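Local coordinates for protein putrescine aminotransferase (Halomonas elongata DSM 2581, PDB 6GWI) that probably transfers amino groups from amines such as putrescine to keto-acid acceptors, using pyridoxal-5'-phosphate as cofactor in a class-III aminotransferase dimer, at residues B[65-70]-B[334-339]; B[156-161]-B[165-170]; B[182-187]-B[388-393]; B[402-407]-B[443-448]. All coordinates share one frame; numbering follows the deposited sequence.

Contact 1: B[65-70]-B[334-339]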
loop_
_atom_site.group_PDB
_atom_site.type_symbol
_atom_site.label_atom_id
_atom_site.label_comp_id
_atom_site.label_asym_id
_atom_site.label_seq_id
_atom_site.Cartn_x
_atom_site.Cartn_y
_atom_site.Cartn_z
ATOM N N ARG B 65 -17.689 -15.225 7.654
ATOM C CA ARG B 65 -17.359 -15.316 9.079
ATOM C C ARG B 65 -17.973 -14.122 9.801
ATOM O O ARG B 65 -17.456 -13.004 9.736
ATOM C CB ARG B 65 -15.852 -15.375 9.302
ATOM C CG ARG B 65 -15.180 -16.675 8.876
ATOM C CD ARG B 65 -15.791 -17.901 9.574
ATOM N NE ARG B 65 -15.794 -17.794 11.036
ATOM C CZ ARG B 65 -15.138 -18.604 11.872
ATOM N NH1 ARG B 65 -14.403 -19.611 11.418
ATOM N NH2 ARG B 65 -15.225 -18.406 13.179
ATOM N N ARG B 66 -19.078 -14.371 10.505
ATOM C CA ARG B 66 -19.789 -13.297 11.189
ATOM C C ARG B 66 -18.880 -12.556 12.163
ATOM O O ARG B 66 -18.988 -11.334 12.313
ATOM C CB ARG B 66 -21.006 -13.866 11.923
ATOM C CG ARG B 66 -22.235 -12.958 11.892
ATOM C CD ARG B 66 -22.869 -12.796 13.269
ATOM N NE ARG B 66 -24.172 -13.451 13.383
ATOM C CZ ARG B 66 -24.768 -13.729 14.539
ATOM N NH1 ARG B 66 -25.953 -14.324 14.550
ATOM N NH2 ARG B 66 -24.176 -13.422 15.687
ATOM N N GLU B 67 -17.969 -13.277 12.828
ATOM C CA GLU B 67 -17.139 -12.653 13.854
ATOM C C GLU B 67 -16.247 -11.566 13.268
ATOM O O GLU B 67 -15.998 -10.543 13.917
ATOM C CB GLU B 67 -16.280 -13.703 14.564
ATOM C CG GLU B 67 -17.061 -14.749 15.342
ATOM C CD GLU B 67 -17.232 -16.042 14.575
ATOM O OE1 GLU B 67 -17.249 -15.998 13.327
ATOM O OE2 GLU B 67 -17.341 -17.106 15.220
ATOM N N LEU B 68 -15.731 -11.778 12.054
ATOM C CA LEU B 68 -14.906 -10.755 11.423
ATOM C C LEU B 68 -15.742 -9.539 11.041
ATOM O O LEU B 68 -15.279 -8.399 11.160
ATOM C CB LEU B 68 -14.196 -11.321 10.196
ATOM C CG LEU B 68 -13.181 -12.441 10.429
ATOM C CD1 LEU B 68 -12.433 -12.719 9.130
ATOM C CD2 LEU B 68 -12.199 -12.113 11.546
ATOM N N VAL B 69 -16.974 -9.762 10.575
ATOM C CA VAL B 69 -17.865 -8.646 10.271
ATOM C C VAL B 69 -18.146 -7.851 11.538
ATOM O O VAL B 69 -18.122 -6.614 11.541
ATOM C CB VAL B 69 -19.168 -9.157 9.630
ATOM C CG1 VAL B 69 -20.073 -7.989 9.261
ATOM C CG2 VAL B 69 -18.865 -10.008 8.411
ATOM N N GLU B 70 -18.435 -8.555 12.633
ATOM C CA GLU B 70 -18.749 -7.878 13.885
ATOM C C GLU B 70 -17.543 -7.116 14.422
ATOM O O GLU B 70 -17.695 -6.017 14.969
ATOM C CB GLU B 70 -19.265 -8.892 14.908
ATOM C CG GLU B 70 -20.574 -9.558 14.497
ATOM C CD GLU B 70 -20.958 -10.723 15.393
ATOM O OE1 GLU B 70 -22.158 -11.068 15.432
ATOM O OE2 GLU B 70 -20.072 -11.288 16.068
ATOM N N LEU B 334 -6.837 -13.731 13.760
ATOM C CA LEU B 334 -5.812 -14.531 14.423
ATOM C C LEU B 334 -6.383 -15.288 15.620
ATOM O O LEU B 334 -6.061 -16.463 15.828
ATOM C CB LEU B 334 -4.647 -13.646 14.866
ATOM C CG LEU B 334 -3.899 -12.887 13.770
ATOM C CD1 LEU B 334 -2.820 -12.018 14.394
ATOM C CD2 LEU B 334 -3.300 -13.852 12.758
ATOM N N GLU B 335 -7.213 -14.626 16.433
ATOM C CA GLU B 335 -7.796 -15.288 17.598
ATOM C C GLU B 335 -8.639 -16.490 17.186
ATOM O O GLU B 335 -8.639 -17.523 17.867
ATOM C CB GLU B 335 -8.644 -14.298 18.397
ATOM C CG GLU B 335 -7.842 -13.247 19.150
ATOM C CD GLU B 335 -8.698 -12.085 19.630
ATOM O OE1 GLU B 335 -9.865 -11.975 19.198
ATOM O OE2 GLU B 335 -8.198 -11.272 20.435
ATOM N N LEU B 336 -9.382 -16.364 16.084
ATOM C CA LEU B 336 -10.202 -17.471 15.603
ATOM C C LEU B 336 -9.332 -18.589 15.039
ATOM O O LEU B 336 -9.542 -19.768 15.349
ATOM C CB LEU B 336 -11.178 -16.970 14.540
ATOM C CG LEU B 336 -12.309 -16.078 15.049
ATOM C CD1 LEU B 336 -13.032 -15.432 13.882
ATOM C CD2 LEU B 336 -13.273 -16.882 15.905
ATOM N N LEU B 337 -8.344 -18.236 14.211
ATOM C CA LEU B 337 -7.438 -19.245 13.674
ATOM C C LEU B 337 -6.832 -20.072 14.796
ATOM O O LEU B 337 -6.696 -21.295 14.677
ATOM C CB LEU B 337 -6.326 -18.587 12.858
ATOM C CG LEU B 337 -6.669 -18.108 11.449
ATOM C CD1 LEU B 337 -5.560 -17.213 10.912
ATOM C CD2 LEU B 337 -6.899 -19.291 10.531
ATOM N N GLU B 338 -6.461 -19.413 15.897
ATOM C CA GLU B 338 -5.842 -20.096 17.025
ATOM C C GLU B 338 -6.875 -20.841 17.865
ATOM O O GLU B 338 -6.688 -22.019 18.186
ATOM C CB GLU B 338 -5.087 -19.082 17.888
ATOM C CG GLU B 338 -4.259 -19.698 19.002
ATOM C CD GLU B 338 -3.431 -18.670 19.750
ATOM O OE1 GLU B 338 -3.876 -17.508 19.859
ATOM O OE2 GLU B 338 -2.334 -19.025 20.230
ATOM N N ALA B 339 -7.966 -20.165 18.238
ATOM C CA ALA B 339 -8.937 -20.775 19.141
ATOM C C ALA B 339 -9.606 -21.988 18.512
ATOM O O ALA B 339 -9.960 -22.936 19.219
ATOM C CB ALA B 339 -9.995 -19.752 19.554
#
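The guanidinium group of Arg65 meets the methyl CD2 of Leu336 obliquely, its NH2 lying 3.7 Å from that carbon, while Glu67 CD lies at its edge, in the guanidinium plane, with the carboxylate tilted against it. Arg65 NE and NH2 both close on a single oxygen, Glu67 OE1, at 3.3 Å and 3.1 Å, forming a side-on salt bridge. The two donors reach OE1 from the same face of the carboxylate: NH2 comes in from above, 46° out of that plane, and NE on the syn side but also tilted well out of it. The arginine chain folds back to get there, bent at chi2 (-57°) and chi3 (-55°). Leu336, from helix 324-339, fits against this folded pair: its CD1 lies 3.7 Å from Glu67 CB, and the same methyl stands 4.1 Å from Leu68 CD2, where the two leucines run antiparallel, side by side. A second salt bridge of Arg65 NH2 goes to Glu340, just past the end of that helix. Without the guanidinium, as with an alanine here, Glu67 and Glu340 would probably lose the cation they share, and Leu336 part of its cover. No hydrogen bond joins the two segments directly; helices 66-78 and 324-339 therefore meet here through one leucine packed against aliphatic carbon and a guanidinium whose charge is probably offset by Glu67 and Glu340.

Contact 2: B[156-161]-B[165-170]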
loop_
_atom_site.group_PDB
_atom_site.type_symbol
_atom_site.label_atom_id
_atom_site.label_comp_id
_atom_site.label_asym_id
_atom_site.label_seq_id
_atom_site.Cartn_x
_atom_site.Cartn_y
_atom_site.Cartn_z
ATOM N N ALA B 156 9.903 -1.099 -5.396
ATOM C CA ALA B 156 10.761 -1.964 -4.595
ATOM C C ALA B 156 10.334 -3.422 -4.721
ATOM O O ALA B 156 11.164 -4.304 -4.968
ATOM C CB ALA B 156 10.739 -1.519 -3.133
ATOM N N GLY B 157 9.038 -3.694 -4.565
ATOM C CA GLY B 157 8.573 -5.067 -4.658
ATOM C C GLY B 157 8.861 -5.685 -6.013
ATOM O O GLY B 157 9.314 -6.829 -6.101
ATOM N N MET B 158 8.612 -4.931 -7.088
ATOM C CA MET B 158 8.914 -5.415 -8.432
ATOM C C MET B 158 10.414 -5.613 -8.628
ATOM O O MET B 158 10.837 -6.576 -9.280
ATOM C CB MET B 158 8.350 -4.434 -9.464
ATOM C CG MET B 158 8.681 -4.772 -10.902
ATOM S SD MET B 158 10.078 -3.816 -11.506
ATOM C CE MET B 158 9.273 -2.293 -12.006
ATOM N N SER B 159 11.234 -4.708 -8.084
ATOM C CA SER B 159 12.683 -4.849 -8.196
ATOM C C SER B 159 13.181 -6.065 -7.424
ATOM O O SER B 159 14.080 -6.780 -7.885
ATOM C CB SER B 159 13.379 -3.589 -7.677
ATOM O OG SER B 159 12.994 -2.439 -8.406
ATOM N N LEU B 160 12.627 -6.292 -6.229
ATOM C CA LEU B 160 12.998 -7.449 -5.425
ATOM C C LEU B 160 12.514 -8.745 -6.052
ATOM O O LEU B 160 13.174 -9.783 -5.922
ATOM C CB LEU B 160 12.428 -7.312 -4.015
ATOM C CG LEU B 160 13.003 -6.200 -3.141
ATOM C CD1 LEU B 160 12.098 -5.945 -1.943
ATOM C CD2 LEU B 160 14.408 -6.574 -2.683
ATOM N N GLY B 161 11.360 -8.708 -6.705
ATOM C CA GLY B 161 10.859 -9.873 -7.393
ATOM C C GLY B 161 11.739 -10.235 -8.568
ATOM O O GLY B 161 12.610 -9.475 -8.998
ATOM N N PRO B 165 8.641 -10.064 -16.947
ATOM C CA PRO B 165 7.621 -9.157 -17.507
ATOM C C PRO B 165 7.339 -7.947 -16.627
ATOM O O PRO B 165 6.981 -6.886 -17.155
ATOM C CB PRO B 165 6.382 -10.056 -17.658
ATOM C CG PRO B 165 6.892 -11.464 -17.579
ATOM C CD PRO B 165 8.125 -11.429 -16.732
ATOM N N MET B 166 7.488 -8.069 -15.304
ATOM C CA MET B 166 7.359 -6.906 -14.432
ATOM C C MET B 166 8.569 -5.987 -14.580
ATOM O O MET B 166 8.426 -4.765 -14.702
ATOM C CB MET B 166 7.209 -7.344 -12.974
ATOM C CG MET B 166 5.927 -8.091 -12.648
ATOM S SD MET B 166 5.764 -8.402 -10.877
ATOM C CE MET B 166 5.303 -6.778 -10.284
ATOM N N HIS B 167 9.777 -6.563 -14.559
ATOM C CA HIS B 167 10.983 -5.760 -14.718
ATOM C C HIS B 167 10.960 -4.978 -16.025
ATOM O O HIS B 167 11.552 -3.897 -16.114
ATOM C CB HIS B 167 12.226 -6.654 -14.670
ATOM C CG HIS B 167 12.475 -7.276 -13.330
ATOM N ND1 HIS B 167 13.273 -8.386 -13.161
ATOM C CD2 HIS B 167 12.038 -6.937 -12.094
ATOM C CE1 HIS B 167 13.312 -8.709 -11.880
ATOM N NE2 HIS B 167 12.570 -7.845 -11.211
ATOM N N ALA B 168 10.279 -5.499 -17.041
ATOM C CA ALA B 168 10.273 -4.874 -18.357
ATOM C C ALA B 168 9.293 -3.710 -18.466
ATOM O O ALA B 168 9.189 -3.114 -19.545
ATOM C CB ALA B 168 9.954 -5.925 -19.426
ATOM N N GLN B 169 8.595 -3.353 -17.389
ATOM C CA GLN B 169 7.549 -2.338 -17.447
ATOM C C GLN B 169 7.700 -1.363 -16.292
ATOM O O GLN B 169 7.553 -1.745 -15.126
ATOM C CB GLN B 169 6.156 -2.984 -17.421
ATOM C CG GLN B 169 5.865 -3.884 -18.621
ATOM C CD GLN B 169 4.438 -4.409 -18.645
ATOM O OE1 GLN B 169 3.717 -4.316 -17.657
ATOM N NE2 GLN B 169 4.021 -4.946 -19.786
ATOM N N GLY B 170 7.976 -0.106 -16.618
ATOM C CA GLY B 170 8.006 0.949 -15.631
ATOM C C GLY B 170 9.316 1.129 -14.904
ATOM O O GLY B 170 9.361 1.898 -13.936
#
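Met158 and Met166 lie flank to flank, pointing opposite ways, with Met158 CG 3.6 Å from Met166 CB and the methyl CE of Met166 tucked back 3.9 Å from Met158 CB. With CG anti to the backbone N (chi1 176°) and bends at chi2 and chi3, Met158 runs along the backbone of the other segment, and its own CE ends 3.6 Å from Gln169 O. The imidazole of His167 crosses Met158 at a slant; the sulfur SD of Met158 lies at the ring edge, 86° off the ring normal and 3.7 Å from His167 CD2. Near that same ring plane His167 NE2 points at two carbonyls, Met158 O at 2.9 Å and Gly161 O at 2.7 Å. Both bonds are bent and weak, as expected when one N-H is split between two acceptors. Cutting Met158 back to an alanine takes away the sulfur and is likely to open a gap beside Met166 and the imidazole edge. Gln169 O also receives a bond from Arg126 of the second subunit, and Phe315 of that subunit packs on Met166. Two short helices are thus joined by a tight turn, a histidine of the second bonding carbonyls at the C-terminal end of the first, at the dimer interface close to the cofactor pocket.

Contact 3: B[182-187]-B[388-393]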
loop_
_atom_site.group_PDB
_atom_site.type_symbol
_atom_site.label_atom_id
_atom_site.label_comp_id
_atom_site.label_asym_id
_atom_site.label_seq_id
_atom_site.Cartn_x
_atom_site.Cartn_y
_atom_site.Cartn_z
ATOM N N GLN B 182 16.139 -20.259 -9.075
ATOM C CA GLN B 182 15.067 -20.696 -8.192
ATOM C C GLN B 182 15.125 -22.204 -7.972
ATOM O O GLN B 182 15.481 -22.957 -8.884
ATOM C CB GLN B 182 13.701 -20.325 -8.778
ATOM C CG GLN B 182 13.466 -20.878 -10.176
ATOM C CD GLN B 182 12.024 -20.747 -10.636
ATOM O OE1 GLN B 182 11.118 -20.515 -9.833
ATOM N NE2 GLN B 182 11.804 -20.921 -11.932
ATOM N N PRO B 183 14.758 -22.694 -6.780
ATOM C CA PRO B 183 14.800 -24.149 -6.528
ATOM C C PRO B 183 13.593 -24.890 -7.103
ATOM O O PRO B 183 12.849 -25.578 -6.398
ATOM C CB PRO B 183 14.862 -24.211 -4.995
ATOM C CG PRO B 183 14.103 -23.002 -4.545
ATOM C CD PRO B 183 14.397 -21.928 -5.569
ATOM N N TYR B 184 13.411 -24.773 -8.421
ATOM C CA TYR B 184 12.278 -25.371 -9.134
ATOM C C TYR B 184 12.748 -26.644 -9.830
ATOM O O TYR B 184 13.184 -26.616 -10.981
ATOM C CB TYR B 184 11.709 -24.372 -10.136
ATOM C CG TYR B 184 10.493 -24.838 -10.907
ATOM C CD1 TYR B 184 9.699 -25.883 -10.447
ATOM C CD2 TYR B 184 10.130 -24.214 -12.094
ATOM C CE1 TYR B 184 8.584 -26.295 -11.155
ATOM C CE2 TYR B 184 9.021 -24.617 -12.805
ATOM C CZ TYR B 184 8.252 -25.656 -12.333
ATOM O OH TYR B 184 7.145 -26.045 -13.051
ATOM N N TRP B 185 12.611 -27.782 -9.143
ATOM C CA TRP B 185 13.191 -29.017 -9.661
ATOM C C TRP B 185 12.522 -29.455 -10.961
ATOM O O TRP B 185 13.205 -29.796 -11.934
ATOM C CB TRP B 185 13.092 -30.137 -8.623
ATOM C CG TRP B 185 13.702 -31.421 -9.116
ATOM C CD1 TRP B 185 15.030 -31.736 -9.147
ATOM C CD2 TRP B 185 13.011 -32.549 -9.671
ATOM N NE1 TRP B 185 15.207 -32.991 -9.678
ATOM C CE2 TRP B 185 13.984 -33.511 -10.009
ATOM C CE3 TRP B 185 11.664 -32.839 -9.912
ATOM C CZ2 TRP B 185 13.653 -34.743 -10.571
ATOM C CZ3 TRP B 185 11.338 -34.064 -10.472
ATOM C CH2 TRP B 185 12.329 -34.999 -10.795
ATOM N N PHE B 186 11.187 -29.478 -10.999
ATOM C CA PHE B 186 10.524 -30.032 -12.173
ATOM C C PHE B 186 10.880 -29.239 -13.424
ATOM O O PHE B 186 11.156 -29.818 -14.481
ATOM C CB PHE B 186 9.007 -30.066 -11.991
ATOM C CG PHE B 186 8.294 -30.802 -13.096
ATOM C CD1 PHE B 186 7.963 -30.161 -14.279
ATOM C CD2 PHE B 186 7.975 -32.144 -12.958
ATOM C CE1 PHE B 186 7.320 -30.841 -15.299
ATOM C CE2 PHE B 186 7.331 -32.828 -13.973
ATOM C CZ PHE B 186 7.003 -32.177 -15.144
ATOM N N GLY B 187 10.881 -27.908 -13.323
ATOM C CA GLY B 187 11.126 -27.089 -14.492
ATOM C C GLY B 187 12.585 -26.958 -14.866
ATOM O O GLY B 187 12.906 -26.814 -16.050
ATOM N N GLY B 388 8.459 -36.050 -19.884
ATOM C CA GLY B 388 8.094 -34.805 -19.245
ATOM C C GLY B 388 7.934 -33.636 -20.188
ATOM O O GLY B 388 7.758 -32.504 -19.721
ATOM N N GLN B 389 7.989 -33.871 -21.498
ATOM C CA GLN B 389 7.921 -32.779 -22.459
ATOM C C GLN B 389 6.631 -31.988 -22.281
ATOM O O GLN B 389 5.555 -32.555 -22.071
ATOM C CB GLN B 389 7.991 -33.338 -23.885
ATOM C CG GLN B 389 9.207 -32.904 -24.686
ATOM C CD GLN B 389 9.113 -31.470 -25.168
ATOM O OE1 GLN B 389 8.039 -30.995 -25.538
ATOM N NE2 GLN B 389 10.241 -30.770 -25.164
ATOM N N ARG B 390 6.748 -30.666 -22.377
ATOM C CA ARG B 390 5.594 -29.788 -22.279
ATOM C C ARG B 390 4.813 -29.764 -23.587
ATOM O O ARG B 390 5.363 -29.979 -24.671
ATOM C CB ARG B 390 6.029 -28.362 -21.929
ATOM C CG ARG B 390 6.721 -28.202 -20.588
ATOM C CD ARG B 390 5.712 -28.274 -19.452
ATOM N NE ARG B 390 6.236 -27.699 -18.217
ATOM C CZ ARG B 390 5.575 -27.667 -17.064
ATOM N NH1 ARG B 390 4.354 -28.179 -16.976
ATOM N NH2 ARG B 390 6.138 -27.119 -15.996
ATOM N N PHE B 391 3.514 -29.496 -23.473
ATOM C CA PHE B 391 2.765 -29.002 -24.619
ATOM C C PHE B 391 3.410 -27.718 -25.128
ATOM O O PHE B 391 3.949 -26.919 -24.358
ATOM C CB PHE B 391 1.303 -28.751 -24.248
ATOM C CG PHE B 391 0.482 -30.006 -24.115
ATOM C CD1 PHE B 391 0.039 -30.676 -25.245
ATOM C CD2 PHE B 391 0.148 -30.513 -22.870
ATOM C CE1 PHE B 391 -0.718 -31.829 -25.137
ATOM C CE2 PHE B 391 -0.611 -31.667 -22.755
ATOM C CZ PHE B 391 -1.042 -32.325 -23.891
ATOM N N ASP B 392 3.353 -27.525 -26.444
ATOM C CA ASP B 392 3.926 -26.331 -27.052
ATOM C C ASP B 392 3.344 -25.080 -26.405
ATOM O O ASP B 392 2.148 -25.014 -26.109
ATOM C CB ASP B 392 3.656 -26.335 -28.555
ATOM C CG ASP B 392 3.997 -27.666 -29.203
ATOM O OD1 ASP B 392 5.177 -27.883 -29.545
ATOM O OD2 ASP B 392 3.084 -28.507 -29.344
ATOM N N LYS B 393 4.206 -24.081 -26.182
ATOM C CA LYS B 393 3.789 -22.879 -25.466
ATOM C C LYS B 393 2.575 -22.223 -26.114
ATOM O O LYS B 393 1.678 -21.734 -25.416
ATOM C CB LYS B 393 4.948 -21.881 -25.399
ATOM C CG LYS B 393 4.727 -20.743 -24.410
ATOM C CD LYS B 393 5.887 -19.750 -24.394
ATOM C CE LYS B 393 7.164 -20.363 -23.839
ATOM N NZ LYS B 393 8.210 -19.330 -23.582
#
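Tyr184, at the N-cap position of the short helix 185-188, and Phe186, in its first turn, receive Arg390 of the loop between strand 376-381 and helix 397-407, joining the large PLP-binding domain to the C-terminal small domain of what is, by family, a fold-type I aminotransferase. The packed part is the end of the arginine. Phe186 lies over one face of the guanidinium, its CE1 4.0 Å from Arg390 CZ, but the two planes stand 62° apart, so the ring leans on the cation with a corner instead of stacking flat. Phe186 gets there with CG anti to the backbone N (chi1 -172°). Glu380 bridges the polar groups, OE2 bonded to Tyr184 OH and OE1 salt-bridged to Arg390 NH2, while Leu381 O binds NH1; these bonds hold the guanidinium in place. The looser side is the 388-393 loop, where Gln389, Asp392 and Lys393 are exposed and the backbones stay well apart: the closest pair of CA atoms, Phe186 and Gly388, is separated by 8.9 Å. Within 182-187 the tyrosine ring is backed by its own helix, with Gly187 N 3.4 Å above the ring plane. At the guanidinium edge, Tyr184 OH stands 3.3 Å from Arg390 NH2.

Contact 4: B[402-407]-B[443-448]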
loop_
_atom_site.group_PDB
_atom_site.type_symbol
_atom_site.label_atom_id
_atom_site.label_comp_id
_atom_site.label_asym_id
_atom_site.label_seq_id
_atom_site.Cartn_x
_atom_site.Cartn_y
_atom_site.Cartn_z
ATOM N N ARG B 402 -7.242 -23.912 -16.965
ATOM C CA ARG B 402 -7.782 -22.918 -16.042
ATOM C C ARG B 402 -9.193 -22.497 -16.437
ATOM O O ARG B 402 -10.089 -22.412 -15.589
ATOM C CB ARG B 402 -6.857 -21.701 -16.004
ATOM C CG ARG B 402 -7.382 -20.514 -15.210
ATOM C CD ARG B 402 -6.639 -19.252 -15.607
ATOM N NE ARG B 402 -7.011 -18.832 -16.955
ATOM C CZ ARG B 402 -6.312 -17.981 -17.697
ATOM N NH1 ARG B 402 -5.188 -17.455 -17.228
ATOM N NH2 ARG B 402 -6.738 -17.662 -18.911
ATOM N N ASP B 403 -9.398 -22.177 -17.717
ATOM C CA ASP B 403 -10.713 -21.729 -18.163
ATOM C C ASP B 403 -11.728 -22.863 -18.097
ATOM O O ASP B 403 -12.905 -22.635 -17.793
ATOM C CB ASP B 403 -10.622 -21.166 -19.581
ATOM C CG ASP B 403 -9.697 -19.968 -19.673
ATOM O OD1 ASP B 403 -9.444 -19.331 -18.632
ATOM O OD2 ASP B 403 -9.228 -19.658 -20.785
ATOM N N LEU B 404 -11.297 -24.090 -18.393
ATOM C CA LEU B 404 -12.197 -25.231 -18.285
ATOM C C LEU B 404 -12.547 -25.534 -16.834
ATOM O O LEU B 404 -13.654 -26.006 -16.553
ATOM C CB LEU B 404 -11.577 -26.456 -18.954
ATOM C CG LEU B 404 -11.564 -26.434 -20.485
ATOM C CD1 LEU B 404 -10.785 -27.627 -21.023
ATOM C CD2 LEU B 404 -12.980 -26.419 -21.055
ATOM N N CYS B 405 -11.620 -25.295 -15.903
ATOM C CA CYS B 405 -11.942 -25.444 -14.488
ATOM C C CYS B 405 -13.032 -24.465 -14.078
ATOM O O CYS B 405 -14.024 -24.845 -13.444
ATOM C CB CYS B 405 -10.688 -25.243 -13.642
ATOM S SG CYS B 405 -9.611 -26.684 -13.617
ATOM N N PHE B 406 -12.869 -23.194 -14.448
ATOM C CA PHE B 406 -13.872 -22.193 -14.106
ATOM C C PHE B 406 -15.221 -22.555 -14.713
ATOM O O PHE B 406 -16.263 -22.423 -14.058
ATOM C CB PHE B 406 -13.414 -20.815 -14.582
ATOM C CG PHE B 406 -14.337 -19.700 -14.185
ATOM C CD1 PHE B 406 -15.317 -19.248 -15.053
ATOM C CD2 PHE B 406 -14.233 -19.112 -12.936
ATOM C CE1 PHE B 406 -16.171 -18.226 -14.682
ATOM C CE2 PHE B 406 -15.082 -18.091 -12.563
ATOM C CZ PHE B 406 -16.053 -17.649 -13.436
ATOM N N ALA B 407 -15.219 -23.018 -15.968
ATOM C CA ALA B 407 -16.455 -23.440 -16.616
ATOM C C ALA B 407 -17.107 -24.613 -15.895
ATOM O O ALA B 407 -18.335 -24.746 -15.918
ATOM C CB ALA B 407 -16.176 -23.803 -18.076
ATOM N N LEU B 443 -9.255 -31.538 -16.510
ATOM C CA LEU B 443 -8.085 -32.167 -17.109
ATOM C C LEU B 443 -8.494 -33.089 -18.250
ATOM O O LEU B 443 -7.867 -33.089 -19.315
ATOM C CB LEU B 443 -7.299 -32.934 -16.050
ATOM C CG LEU B 443 -6.567 -32.112 -14.990
ATOM C CD1 LEU B 443 -6.106 -33.031 -13.870
ATOM C CD2 LEU B 443 -5.390 -31.365 -15.589
ATOM N N ASP B 444 -9.548 -33.884 -18.044
ATOM C CA ASP B 444 -10.073 -34.716 -19.120
ATOM C C ASP B 444 -10.402 -33.874 -20.347
ATOM O O ASP B 444 -9.999 -34.201 -21.469
ATOM C CB ASP B 444 -11.321 -35.467 -18.650
ATOM C CG ASP B 444 -11.023 -36.495 -17.579
ATOM O OD1 ASP B 444 -9.841 -36.858 -17.405
ATOM O OD2 ASP B 444 -11.979 -36.948 -16.916
ATOM N N GLU B 445 -11.151 -32.784 -20.151
ATOM C CA GLU B 445 -11.555 -31.950 -21.277
ATOM C C GLU B 445 -10.364 -31.227 -21.893
ATOM O O GLU B 445 -10.344 -30.994 -23.108
ATOM C CB GLU B 445 -12.627 -30.949 -20.836
ATOM C CG GLU B 445 -13.967 -31.601 -20.495
ATOM C CD GLU B 445 -14.853 -30.743 -19.602
ATOM O OE1 GLU B 445 -14.411 -29.659 -19.166
ATOM O OE2 GLU B 445 -16.003 -31.157 -19.342
ATOM N N THR B 446 -9.366 -30.868 -21.081
ATOM C CA THR B 446 -8.153 -30.260 -21.618
ATOM C C THR B 446 -7.402 -31.240 -22.511
ATOM O O THR B 446 -7.011 -30.904 -23.634
ATOM C CB THR B 446 -7.249 -29.787 -20.477
ATOM O OG1 THR B 446 -7.952 -28.838 -19.665
ATOM C CG2 THR B 446 -5.978 -29.146 -21.026
ATOM N N ALA B 447 -7.186 -32.463 -22.021
ATOM C CA ALA B 447 -6.440 -33.447 -22.795
ATOM C C ALA B 447 -7.140 -33.760 -24.111
ATOM O O ALA B 447 -6.488 -33.874 -25.156
ATOM C CB ALA B 447 -6.242 -34.721 -21.976
ATOM N N ARG B 448 -8.468 -33.908 -24.084
ATOM C CA ARG B 448 -9.191 -34.208 -25.314
ATOM C C ARG B 448 -9.029 -33.085 -26.335
ATOM O O ARG B 448 -8.775 -33.339 -27.518
ATOM C CB ARG B 448 -10.675 -34.470 -25.034
ATOM C CG ARG B 448 -10.975 -35.933 -24.707
ATOM C CD ARG B 448 -12.468 -36.240 -24.571
ATOM N NE ARG B 448 -13.184 -35.501 -23.536
ATOM C CZ ARG B 448 -13.457 -35.972 -22.321
ATOM N NH1 ARG B 448 -13.062 -37.186 -21.958
ATOM N NH2 ARG B 448 -14.133 -35.220 -21.462
#
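Between 402-407 and 443-448, on helices 397-407 and 429-450, the nearest CA atoms are those of Leu404 and Thr446, 7.3 Å apart. Leu404 carries the contact, crossing both Glu445 and Thr446 at a slant. Leu404 CD1 enters between them, 3.4 Å from Thr446 OG1 and 3.8 Å from Glu445 CB, and it also rests on the backbone that links the two residues, 3.7 Å from Glu445 C. The other methyl, Leu404 CD2, turns to the carboxylate end, 4.0 Å from Glu445 OE1. That reach follows from the glutamate's extended chain (chi2 159°), which carries OE1 out past CB to the second methyl. The hydroxyl that CD1 touches is occupied elsewhere: with OG1 beside its own backbone N (chi1 -59°), Thr446 bonds to Ala442 O one turn earlier in its helix. Glu445 OE1 likewise has a partner beyond the segments in Asn408 ND2, and the same amide nitrogen binds Leu404 O, so Asn408 bridges the two helices at the end of helix 397-407. Since no hydrogen bond runs directly between the segments, their hold is apolar, a leucine methyl seated on a helix backbone, while the polar atoms it meets are bonded to Ala442 and Asn408.

In the fold
Contact 2 is the one near the cofactor: Gly161 lies about 9 Å from the bound pyridoxal-5'-phosphate, whose pocket includes Lys285 and Asp256. Contact 1 is on the opposite side of the chain's centre from contact 2, their centres 35 Å apart, yet the loop it closes in sequence contains contact 2 entirely. Contacts 1 and 3 alternate along the chain, so 182-187 lies within the loop closed by contact 1 whereas 388-393 comes after it; their centres are 40 Å apart. Contacts 3 and 4 are the closest pair, with nearest atoms about 6 Å apart, and both involve the C-terminal part of the chain. None of the four touches another.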